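PDB 6L1O: aminotransferase from Bacillus subtilis, which catalyses pyridoxal-phosphate-dependent amino-group transfer as part of the pathway that makes the dipeptide antibiotic bacilysin. Local coordinates for residues B[170-175]-B[202-207]; B[120-125]-B[143-148]; B[187-192]-B[219-224]. All coordinates share one frame; numbering follows the deposited sequence.

Interaction 1: residues B[170-175]-B[202-207]; sequences LMFLNY and HLIHDF. With PLP (pyridoxal-5'-phosphate), chain E.
N174 and D206, side by side toward the C-terminal side of two parallel strands, both turn CG away from their own backbone N (chi1 173° and -176°), and this sends amide and carboxylate up the same face of the sheet toward the cofactor. The amide ND2 of N174 donates to the carbonyl O of D206 at 2.9 Å; the acceptor lies in the amide plane, although the donor stands well above the carbonyl plane. OD1 of N174 accepts from the backbone N of N178, so the amide is held at both ends. OD2 of D206 lies 2.5 Å from the pyridine N1 of PLP, and the hydroxyl of Y131 is hydrogen-bonded to the same oxygen; this is where enzymes of this family put an aspartate against the pyridine nitrogen. On the opposite face H205 accepts from the backbone N of Y175 through NE2 (3.2 Å), while its ND1 is tied to E233. Farther back, the bent end of M171 brings CE tightly against CG of L203 at 3.5 Å, and CB of I204 lies 3.9 Å from CD1 of F172. The two strands are central in the seven-stranded sheet, flanked by strands 120-125 and 231-236; helix 103-114 packs on the L170, F172 and I204 face, and helix 186-199, which connects the pair, packs on the L173 and L203 face.

Interaction 2: residues B[120-125]-B[143-148]; sequences IALVPN and YEMPLY
Y143 meets I120 and L122 at the start of the pairing. Its backbone N donates to the carbonyl O of A121 and its carbonyl O accepts from the N of V123. The side chain, with CG anti to the backbone N (chi1 -175°), runs alongside that of L122, whose CD2 comes to 3.5 Å from CD2 of the ring. CB of Y143 also rests on CG2 of I120 at 3.7 Å, while the hydroxyl reaches away to the backbone N of D161.

E144 projects to the other face and bonds across to the neighbouring strand: OE1 takes a weak hydrogen bond from ND2 of N125 (3.0 Å), the carboxylate and amide planes standing almost perpendicular at 82°. The amide has firmer partners in S360, which bonds to ND2, and in the backbone N of N361, which bonds to OD1.

M145 returns to the face of Y143. Its N donates to O of V123 (2.8 Å) and its O accepts from N of N125. SD passes CB of L122 at 4.0 Å, and the bend at chi3 (-72°) then turns CE onto CD of P124. P146 lies on the face of N125, its N on the side turned from strand 120-125, and the alternation continues at L147, whose N donates to O of N125 at 2.7 Å while CD1 packs against CB of P124 (3.7 Å).

Strands 120-125 and 141-146, joined through helix 130-137, form a parallel beta-alpha-beta unit at one margin of the seven-stranded sheet, part of the large PLP-binding domain characteristic of this aminotransferase family.

Interaction 3: residues B[187-192]-B[219-224]; sequences AFYAKA and ASFLEA
Y189, F221 and A224 account for most of the surface buried where helix 186-199 meets the loop 219-224. Y189 leaves the helix on the side facing the loop, and its ring receives the backbone of F221: CA of F221 lies over one face, 3.9 Å from the ring centroid and 15° off the normal, a CH-pi contact. The F221 ring adds an offset edge-to-face pairing, its edge directed at the face of Y189 with the planes at 73°. With CG anti to the backbone N (chi1 168°), this ring swings beside its own carbonyl carbon, where CD1 of F221 lies 3.8 Å from CD1 of Y189 and also meets its CB. CE2 of Y189 approaches the carbonyl O of A219 at 3.5 Å.

A224 follows the 3-10 turn of 221-223 and sets its methyl against the helix, CB lying 3.7 Å from CB of Y189. No hydrogen bond crosses this contact. The loop is shaped from within by an ST turn, in which OG of S220 accepts from N of L222 (2.9 Å), and by the bond from N of S220 to OE2 of E223; from strand 231-236, E233 bonds to S220 OG and F221 N.

Around this packing, the Y189 ring meets H205 edge-to-face, F221 reaches L203 on strand 202-206 and V230 on helix 227-230, and helix 73-87 lies against S220.

How the interactions relate
Following the chain from the N terminus, interaction 2 closes first, bringing 143-148 back beside 120-125 through helix 130-137 and ending before interaction 1 opens. Strand 168-174 then enters on the other flank of strand 120-125; backbone bonds from L122 to L170 and F172 join interactions 1 and 2 into the parallel part of the mixed seven-stranded sheet. Interactions 1 and 3 cross, their segments alternating: 187-192 lies on the helix between the two strands of interaction 1, and 219-224 comes after the second. Y189 meets Y175 and H205, and F221 meets L203, fastening helix and loop onto that sheet. Interactions 2 and 3 do not touch.

Interaction 1: residues B[170-175]-B[202-207]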
loop_
_atom_site.group_PDB
_atom_site.type_symbol
_atom_site.label_atom_id
_atom_site.label_comp_id
_atom_site.label_asym_id
_atom_site.label_seq_id
_atom_site.Cartn_x
_atom_site.Cartn_y
_atom_site.Cartn_z
ATOM N N LEU B 170 -10.442 17.898 -9.928
ATOM C CA LEU B 170 -9.425 16.983 -10.416
ATOM C C LEU B 170 -9.797 16.469 -11.784
ATOM O O LEU B 170 -10.953 16.176 -12.052
ATOM C CB LEU B 170 -9.268 15.832 -9.466
ATOM C CG LEU B 170 -8.100 14.869 -9.807
ATOM C CD1 LEU B 170 -7.132 14.703 -8.662
ATOM C CD2 LEU B 170 -8.649 13.553 -10.222
ATOM N N MET B 171 -8.794 16.370 -12.643
ATOM C CA MET B 171 -8.929 15.760 -13.914
ATOM C C MET B 171 -7.858 14.658 -14.130
ATOM O O MET B 171 -6.720 14.874 -13.841
ATOM C CB MET B 171 -8.742 16.835 -14.991
ATOM C CG MET B 171 -8.743 16.245 -16.428
ATOM S SD MET B 171 -8.626 17.479 -17.725
ATOM C CE MET B 171 -7.047 18.146 -17.578
ATOM N N PHE B 172 -8.266 13.556 -14.729
ATOM C CA PHE B 172 -7.343 12.513 -15.243
ATOM C C PHE B 172 -7.128 12.589 -16.732
ATOM O O PHE B 172 -8.084 12.725 -17.510
ATOM C CB PHE B 172 -7.899 11.112 -14.915
ATOM C CG PHE B 172 -7.805 10.749 -13.464
ATOM C CD1 PHE B 172 -6.570 10.653 -12.844
ATOM C CD2 PHE B 172 -8.942 10.448 -12.748
ATOM C CE1 PHE B 172 -6.474 10.322 -11.482
ATOM C CE2 PHE B 172 -8.861 10.078 -11.412
ATOM C CZ PHE B 172 -7.635 10.001 -10.790
ATOM N N LEU B 173 -5.875 12.448 -17.160
ATOM C CA LEU B 173 -5.564 12.230 -18.529
ATOM C C LEU B 173 -4.552 11.056 -18.617
ATOM O O LEU B 173 -3.785 10.849 -17.705
ATOM C CB LEU B 173 -4.959 13.508 -19.131
ATOM C CG LEU B 173 -5.830 14.768 -19.119
ATOM C CD1 LEU B 173 -4.961 15.973 -19.483
ATOM C CD2 LEU B 173 -6.985 14.604 -20.051
ATOM N N ASN B 174 -4.542 10.343 -19.728
ATOM C CA ASN B 174 -3.720 9.173 -19.899
ATOM C C ASN B 174 -3.209 9.029 -21.330
ATOM O O ASN B 174 -3.935 8.534 -22.186
ATOM C CB ASN B 174 -4.548 7.957 -19.486
ATOM C CG ASN B 174 -3.885 6.646 -19.759
ATOM O OD1 ASN B 174 -4.513 5.729 -20.232
ATOM N ND2 ASN B 174 -2.601 6.548 -19.471
ATOM N N TYR B 175 -1.984 9.446 -21.592
ATOM C CA TYR B 175 -1.344 9.298 -22.928
ATOM C C TYR B 175 0.110 8.885 -22.811
ATOM O O TYR B 175 0.853 9.457 -22.026
ATOM C CB TYR B 175 -1.520 10.559 -23.816
ATOM C CG TYR B 175 -3.001 10.916 -23.991
ATOM C CD1 TYR B 175 -3.764 10.321 -24.978
ATOM C CD2 TYR B 175 -3.636 11.761 -23.108
ATOM C CE1 TYR B 175 -5.078 10.589 -25.093
ATOM C CE2 TYR B 175 -4.984 12.021 -23.217
ATOM C CZ TYR B 175 -5.705 11.431 -24.198
ATOM O OH TYR B 175 -7.064 11.671 -24.294
ATOM N N HIS B 202 -6.931 20.327 -10.345
ATOM C CA HIS B 202 -5.719 19.553 -10.204
ATOM C C HIS B 202 -5.652 18.491 -11.316
ATOM O O HIS B 202 -6.583 17.698 -11.496
ATOM C CB HIS B 202 -5.662 18.870 -8.855
ATOM C CG HIS B 202 -5.688 19.810 -7.690
ATOM N ND1 HIS B 202 -6.780 19.928 -6.853
ATOM C CD2 HIS B 202 -4.757 20.654 -7.214
ATOM C CE1 HIS B 202 -6.519 20.825 -5.920
ATOM N NE2 HIS B 202 -5.279 21.245 -6.095
ATOM N N LEU B 203 -4.530 18.456 -11.999
ATOM C CA LEU B 203 -4.359 17.598 -13.180
ATOM C C LEU B 203 -3.400 16.423 -12.894
ATOM O O LEU B 203 -2.268 16.655 -12.583
ATOM C CB LEU B 203 -3.823 18.440 -14.319
ATOM C CG LEU B 203 -4.075 17.977 -15.762
ATOM C CD1 LEU B 203 -3.623 19.045 -16.755
ATOM C CD2 LEU B 203 -3.388 16.637 -16.054
ATOM N N ILE B 204 -3.881 15.185 -13.012
ATOM C CA ILE B 204 -3.045 14.029 -12.831
ATOM C C ILE B 204 -2.880 13.369 -14.180
ATOM O O ILE B 204 -3.867 12.902 -14.771
ATOM C CB ILE B 204 -3.607 13.008 -11.801
ATOM C CG1 ILE B 204 -3.712 13.631 -10.375
ATOM C CG2 ILE B 204 -2.770 11.721 -11.727
ATOM C CD1 ILE B 204 -2.438 14.312 -9.879
ATOM N N HIS B 205 -1.633 13.303 -14.657
ATOM C CA HIS B 205 -1.422 12.606 -15.919
ATOM C C HIS B 205 -0.887 11.212 -15.653
ATOM O O HIS B 205 0.127 11.070 -14.946
ATOM C CB HIS B 205 -0.465 13.363 -16.806
ATOM C CG HIS B 205 -0.211 12.679 -18.107
ATOM N ND1 HIS B 205 1.034 12.250 -18.486
ATOM C CD2 HIS B 205 -1.058 12.276 -19.068
ATOM C CE1 HIS B 205 0.952 11.639 -19.641
ATOM N NE2 HIS B 205 -0.309 11.643 -20.018
ATOM N N ASP B 206 -1.539 10.218 -16.221
ATOM C CA ASP B 206 -1.194 8.825 -16.007
ATOM C C ASP B 206 -0.218 8.454 -17.163
ATOM O O ASP B 206 -0.638 8.315 -18.325
ATOM C CB ASP B 206 -2.465 7.965 -15.997
ATOM C CG ASP B 206 -2.218 6.503 -15.673
ATOM O OD1 ASP B 206 -1.045 6.063 -15.610
ATOM O OD2 ASP B 206 -3.216 5.762 -15.487
ATOM N N PHE B 207 1.049 8.281 -16.827
ATOM C CA PHE B 207 2.089 8.072 -17.806
ATOM C C PHE B 207 2.591 6.606 -17.787
ATOM O O PHE B 207 3.735 6.337 -18.067
ATOM C CB PHE B 207 3.218 9.102 -17.571
ATOM C CG PHE B 207 4.046 9.464 -18.765
ATOM C CD1 PHE B 207 3.528 9.471 -20.047
ATOM C CD2 PHE B 207 5.370 9.913 -18.594
ATOM C CE1 PHE B 207 4.265 9.874 -21.121
ATOM C CE2 PHE B 207 6.128 10.339 -19.694
ATOM C CZ PHE B 207 5.579 10.331 -20.963
HETATM N N1 PLP E . -2.567 3.342 -15.632
HETATM C C2 PLP E . -3.013 2.654 -16.699
HETATM C C2A PLP E . -3.965 3.267 -17.684
HETATM C C3 PLP E . -2.670 1.260 -16.862
HETATM O O3 PLP E . -3.110 0.496 -17.868
HETATM C C4 PLP E . -1.760 0.731 -15.911
HETATM C C4A PLP E . -1.725 -0.776 -15.899
HETATM C C5 PLP E . -1.308 1.541 -14.788
HETATM C C6 PLP E . -1.724 2.863 -14.727
HETATM C C5A PLP E . -0.291 1.059 -13.796
HETATM O O4P PLP E . -0.664 0.019 -13.002
HETATM P P PLP E . 0.279 -0.408 -11.736
HETATM O O1P PLP E . -0.641 -0.395 -10.569
HETATM O O2P PLP E . 1.490 0.494 -11.622
HETATM O O3P PLP E . 0.738 -1.797 -12.086
#

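Interaction 2: residues B[120-125]-B[143-148]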
loop_
_atom_site.group_PDB
_atom_site.type_symbol
_atom_site.label_atom_id
_atom_site.label_comp_id
_atom_site.label_asym_id
_atom_site.label_seq_id
_atom_site.Cartn_x
_atom_site.Cartn_y
_atom_site.Cartn_z
ATOM N N ILE B 120 -16.303 17.258 -8.064
ATOM C CA ILE B 120 -16.392 16.599 -9.348
ATOM C C ILE B 120 -14.989 16.228 -9.791
ATOM O O ILE B 120 -14.062 17.023 -9.636
ATOM C CB ILE B 120 -17.086 17.489 -10.407
ATOM C CG1 ILE B 120 -18.602 17.356 -10.236
ATOM C CG2 ILE B 120 -16.677 17.103 -11.826
ATOM C CD1 ILE B 120 -19.445 18.355 -11.006
ATOM N N ALA B 121 -14.849 15.024 -10.360
ATOM C CA ALA B 121 -13.623 14.617 -11.055
ATOM C C ALA B 121 -13.951 14.451 -12.557
ATOM O O ALA B 121 -14.925 13.797 -12.911
ATOM C CB ALA B 121 -13.081 13.329 -10.476
ATOM N N LEU B 122 -13.171 15.099 -13.389
ATOM C CA LEU B 122 -13.272 14.965 -14.820
ATOM C C LEU B 122 -12.487 13.722 -15.292
ATOM O O LEU B 122 -11.258 13.675 -15.090
ATOM C CB LEU B 122 -12.702 16.194 -15.496
ATOM C CG LEU B 122 -13.430 17.528 -15.222
ATOM C CD1 LEU B 122 -12.548 18.702 -15.577
ATOM C CD2 LEU B 122 -14.706 17.533 -16.010
ATOM N N VAL B 123 -13.185 12.778 -15.928
ATOM C CA VAL B 123 -12.621 11.508 -16.319
ATOM C C VAL B 123 -12.892 11.212 -17.792
ATOM O O VAL B 123 -14.015 11.357 -18.263
ATOM C CB VAL B 123 -13.201 10.333 -15.477
ATOM C CG1 VAL B 123 -12.659 8.991 -15.932
ATOM C CG2 VAL B 123 -12.881 10.510 -14.010
ATOM N N PRO B 124 -11.853 10.773 -18.527
ATOM C CA PRO B 124 -12.056 10.441 -19.954
ATOM C C PRO B 124 -12.922 9.215 -20.177
ATOM O O PRO B 124 -12.924 8.244 -19.398
ATOM C CB PRO B 124 -10.598 10.259 -20.481
ATOM C CG PRO B 124 -9.845 9.894 -19.300
ATOM C CD PRO B 124 -10.433 10.654 -18.149
ATOM N N ASN B 125 -13.675 9.249 -21.284
ATOM C CA ASN B 125 -14.538 8.133 -21.706
ATOM C C ASN B 125 -14.231 7.959 -23.205
ATOM O O ASN B 125 -14.600 8.813 -24.023
ATOM C CB ASN B 125 -16.010 8.444 -21.407
ATOM C CG ASN B 125 -16.966 7.384 -21.863
ATOM O OD1 ASN B 125 -16.599 6.338 -22.367
ATOM N ND2 ASN B 125 -18.248 7.663 -21.708
ATOM N N TYR B 143 -17.600 13.379 -13.826
ATOM C CA TYR B 143 -18.070 14.047 -15.030
ATOM C C TYR B 143 -17.225 13.583 -16.209
ATOM O O TYR B 143 -16.008 13.733 -16.190
ATOM C CB TYR B 143 -18.023 15.569 -14.860
ATOM C CG TYR B 143 -18.606 16.339 -16.026
ATOM C CD1 TYR B 143 -19.958 16.747 -16.027
ATOM C CD2 TYR B 143 -17.838 16.635 -17.158
ATOM C CE1 TYR B 143 -20.508 17.450 -17.117
ATOM C CE2 TYR B 143 -18.396 17.321 -18.257
ATOM C CZ TYR B 143 -19.720 17.728 -18.224
ATOM O OH TYR B 143 -20.249 18.431 -19.294
ATOM N N GLU B 144 -17.871 13.039 -17.245
ATOM C CA GLU B 144 -17.169 12.457 -18.410
ATOM C C GLU B 144 -16.607 13.457 -19.425
ATOM O O GLU B 144 -17.251 14.459 -19.762
ATOM C CB GLU B 144 -18.066 11.459 -19.096
ATOM C CG GLU B 144 -18.400 10.269 -18.241
ATOM C CD GLU B 144 -19.369 9.300 -18.877
ATOM O OE1 GLU B 144 -19.819 9.536 -20.015
ATOM O OE2 GLU B 144 -19.683 8.266 -18.242
ATOM N N MET B 145 -15.377 13.218 -19.876
ATOM C CA MET B 145 -14.817 13.902 -21.023
ATOM C C MET B 145 -14.732 12.897 -22.164
ATOM O O MET B 145 -13.926 11.991 -22.119
ATOM C CB MET B 145 -13.452 14.489 -20.742
ATOM C CG MET B 145 -13.337 15.372 -19.502
ATOM S SD MET B 145 -11.652 16.021 -19.379
ATOM C CE MET B 145 -10.800 14.514 -18.900
ATOM N N PRO B 146 -15.599 13.035 -23.192
ATOM C CA PRO B 146 -15.619 12.017 -24.236
ATOM C C PRO B 146 -14.400 12.096 -25.172
ATOM O O PRO B 146 -13.943 13.185 -25.565
ATOM C CB PRO B 146 -16.922 12.300 -24.969
ATOM C CG PRO B 146 -17.202 13.709 -24.727
ATOM C CD PRO B 146 -16.720 13.996 -23.340
ATOM N N LEU B 147 -13.821 10.951 -25.461
ATOM C CA LEU B 147 -12.688 10.887 -26.404
ATOM C C LEU B 147 -13.217 10.286 -27.693
ATOM O O LEU B 147 -13.609 9.108 -27.737
ATOM C CB LEU B 147 -11.529 10.070 -25.828
ATOM C CG LEU B 147 -11.058 10.325 -24.402
ATOM C CD1 LEU B 147 -9.860 9.452 -24.040
ATOM C CD2 LEU B 147 -10.781 11.795 -24.157
ATOM N N TYR B 148 -13.262 11.096 -28.753
ATOM C CA TYR B 148 -13.735 10.614 -30.024
ATOM C C TYR B 148 -12.568 10.424 -30.996
ATOM O O TYR B 148 -11.613 11.240 -30.997
ATOM C CB TYR B 148 -14.756 11.608 -30.617
ATOM C CG TYR B 148 -15.977 11.782 -29.764
ATOM C CD1 TYR B 148 -16.836 10.712 -29.534
ATOM C CD2 TYR B 148 -16.293 13.000 -29.225
ATOM C CE1 TYR B 148 -17.979 10.860 -28.751
ATOM C CE2 TYR B 148 -17.442 13.177 -28.455
ATOM C CZ TYR B 148 -18.280 12.104 -28.233
ATOM O OH TYR B 148 -19.385 12.255 -27.440
#

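Interaction 3: residues B[187-192]-B[219-224]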
loop_
_atom_site.group_PDB
_atom_site.type_symbol
_atom_site.label_atom_id
_atom_site.label_comp_id
_atom_site.label_asym_id
_atom_site.label_seq_id
_atom_site.Cartn_x
_atom_site.Cartn_y
_atom_site.Cartn_z
ATOM N N ALA B 187 1.966 20.483 -27.095
ATOM C CA ALA B 187 0.883 21.452 -27.308
ATOM C C ALA B 187 -0.424 21.036 -26.611
ATOM O O ALA B 187 -1.115 21.870 -26.013
ATOM C CB ALA B 187 0.611 21.654 -28.820
ATOM N N PHE B 188 -0.816 19.774 -26.753
ATOM C CA PHE B 188 -2.021 19.331 -26.034
ATOM C C PHE B 188 -1.856 19.518 -24.525
ATOM O O PHE B 188 -2.749 20.018 -23.853
ATOM C CB PHE B 188 -2.349 17.895 -26.311
ATOM C CG PHE B 188 -3.392 17.348 -25.401
ATOM C CD1 PHE B 188 -4.715 17.681 -25.578
ATOM C CD2 PHE B 188 -3.041 16.548 -24.332
ATOM C CE1 PHE B 188 -5.681 17.192 -24.728
ATOM C CE2 PHE B 188 -3.980 16.080 -23.460
ATOM C CZ PHE B 188 -5.308 16.356 -23.656
ATOM N N TYR B 189 -0.680 19.153 -24.030
ATOM C CA TYR B 189 -0.431 19.227 -22.606
ATOM C C TYR B 189 -0.406 20.664 -22.119
ATOM O O TYR B 189 -0.807 20.934 -20.996
ATOM C CB TYR B 189 0.886 18.510 -22.236
ATOM C CG TYR B 189 0.830 17.003 -22.330
ATOM C CD1 TYR B 189 -0.222 16.296 -21.799
ATOM C CD2 TYR B 189 1.852 16.275 -22.947
ATOM C CE1 TYR B 189 -0.277 14.935 -21.897
ATOM C CE2 TYR B 189 1.804 14.880 -23.036
ATOM C CZ TYR B 189 0.748 14.224 -22.497
ATOM O OH TYR B 189 0.670 12.838 -22.584
ATOM N N ALA B 190 0.086 21.573 -22.968
ATOM C CA ALA B 190 0.119 22.994 -22.619
ATOM C C ALA B 190 -1.289 23.541 -22.489
ATOM O O ALA B 190 -1.581 24.310 -21.590
ATOM C CB ALA B 190 0.913 23.784 -23.662
ATOM N N LYS B 191 -2.138 23.103 -23.395
ATOM C CA LYS B 191 -3.529 23.468 -23.442
ATOM C C LYS B 191 -4.280 22.973 -22.214
ATOM O O LYS B 191 -4.992 23.707 -21.557
ATOM C CB LYS B 191 -4.112 22.852 -24.715
ATOM C CG LYS B 191 -5.335 23.485 -25.280
ATOM C CD LYS B 191 -5.483 23.056 -26.726
ATOM C CE LYS B 191 -6.836 23.390 -27.327
ATOM N NZ LYS B 191 -6.810 23.063 -28.795
ATOM N N ALA B 192 -4.103 21.690 -21.918
ATOM C CA ALA B 192 -4.638 21.065 -20.719
ATOM C C ALA B 192 -4.228 21.836 -19.453
ATOM O O ALA B 192 -5.049 22.038 -18.590
ATOM C CB ALA B 192 -4.176 19.609 -20.633
ATOM N N ALA B 219 6.270 12.587 -25.164
ATOM C CA ALA B 219 6.398 13.762 -24.312
ATOM C C ALA B 219 5.767 13.497 -22.931
ATOM O O ALA B 219 4.674 12.918 -22.845
ATOM C CB ALA B 219 5.756 14.966 -24.972
ATOM N N SER B 220 6.465 13.895 -21.874
ATOM C CA SER B 220 5.890 13.965 -20.535
ATOM C C SER B 220 4.972 15.206 -20.433
ATOM O O SER B 220 5.274 16.287 -20.968
ATOM C CB SER B 220 6.991 14.034 -19.484
ATOM O OG SER B 220 6.518 14.632 -18.244
ATOM N N PHE B 221 3.868 15.069 -19.719
ATOM C CA PHE B 221 3.036 16.216 -19.335
ATOM C C PHE B 221 3.888 17.355 -18.748
ATOM O O PHE B 221 3.641 18.562 -18.992
ATOM C CB PHE B 221 1.963 15.729 -18.331
ATOM C CG PHE B 221 1.210 16.825 -17.617
ATOM C CD1 PHE B 221 0.453 17.754 -18.314
ATOM C CD2 PHE B 221 1.240 16.908 -16.223
ATOM C CE1 PHE B 221 -0.234 18.765 -17.647
ATOM C CE2 PHE B 221 0.545 17.894 -15.549
ATOM C CZ PHE B 221 -0.166 18.845 -16.272
ATOM N N LEU B 222 4.907 16.991 -17.988
ATOM C CA LEU B 222 5.734 17.969 -17.307
ATOM C C LEU B 222 6.648 18.781 -18.224
ATOM O O LEU B 222 7.342 19.651 -17.763
ATOM C CB LEU B 222 6.558 17.309 -16.199
ATOM C CG LEU B 222 5.736 16.631 -15.088
ATOM C CD1 LEU B 222 6.717 16.061 -14.098
ATOM C CD2 LEU B 222 4.792 17.610 -14.389
ATOM N N GLU B 223 6.677 18.453 -19.515
ATOM C CA GLU B 223 7.275 19.311 -20.521
ATOM C C GLU B 223 6.475 20.592 -20.802
ATOM O O GLU B 223 7.030 21.591 -21.188
ATOM C CB GLU B 223 7.522 18.532 -21.811
ATOM C CG GLU B 223 8.721 17.595 -21.673
ATOM C CD GLU B 223 8.946 16.726 -22.897
ATOM O OE1 GLU B 223 9.016 17.311 -24.004
ATOM O OE2 GLU B 223 9.062 15.467 -22.756
ATOM N N ALA B 224 5.170 20.564 -20.578
ATOM C CA ALA B 224 4.326 21.722 -20.811
ATOM C C ALA B 224 4.563 22.829 -19.796
ATOM O O ALA B 224 4.781 22.559 -18.623
ATOM C CB ALA B 224 2.876 21.309 -20.771
#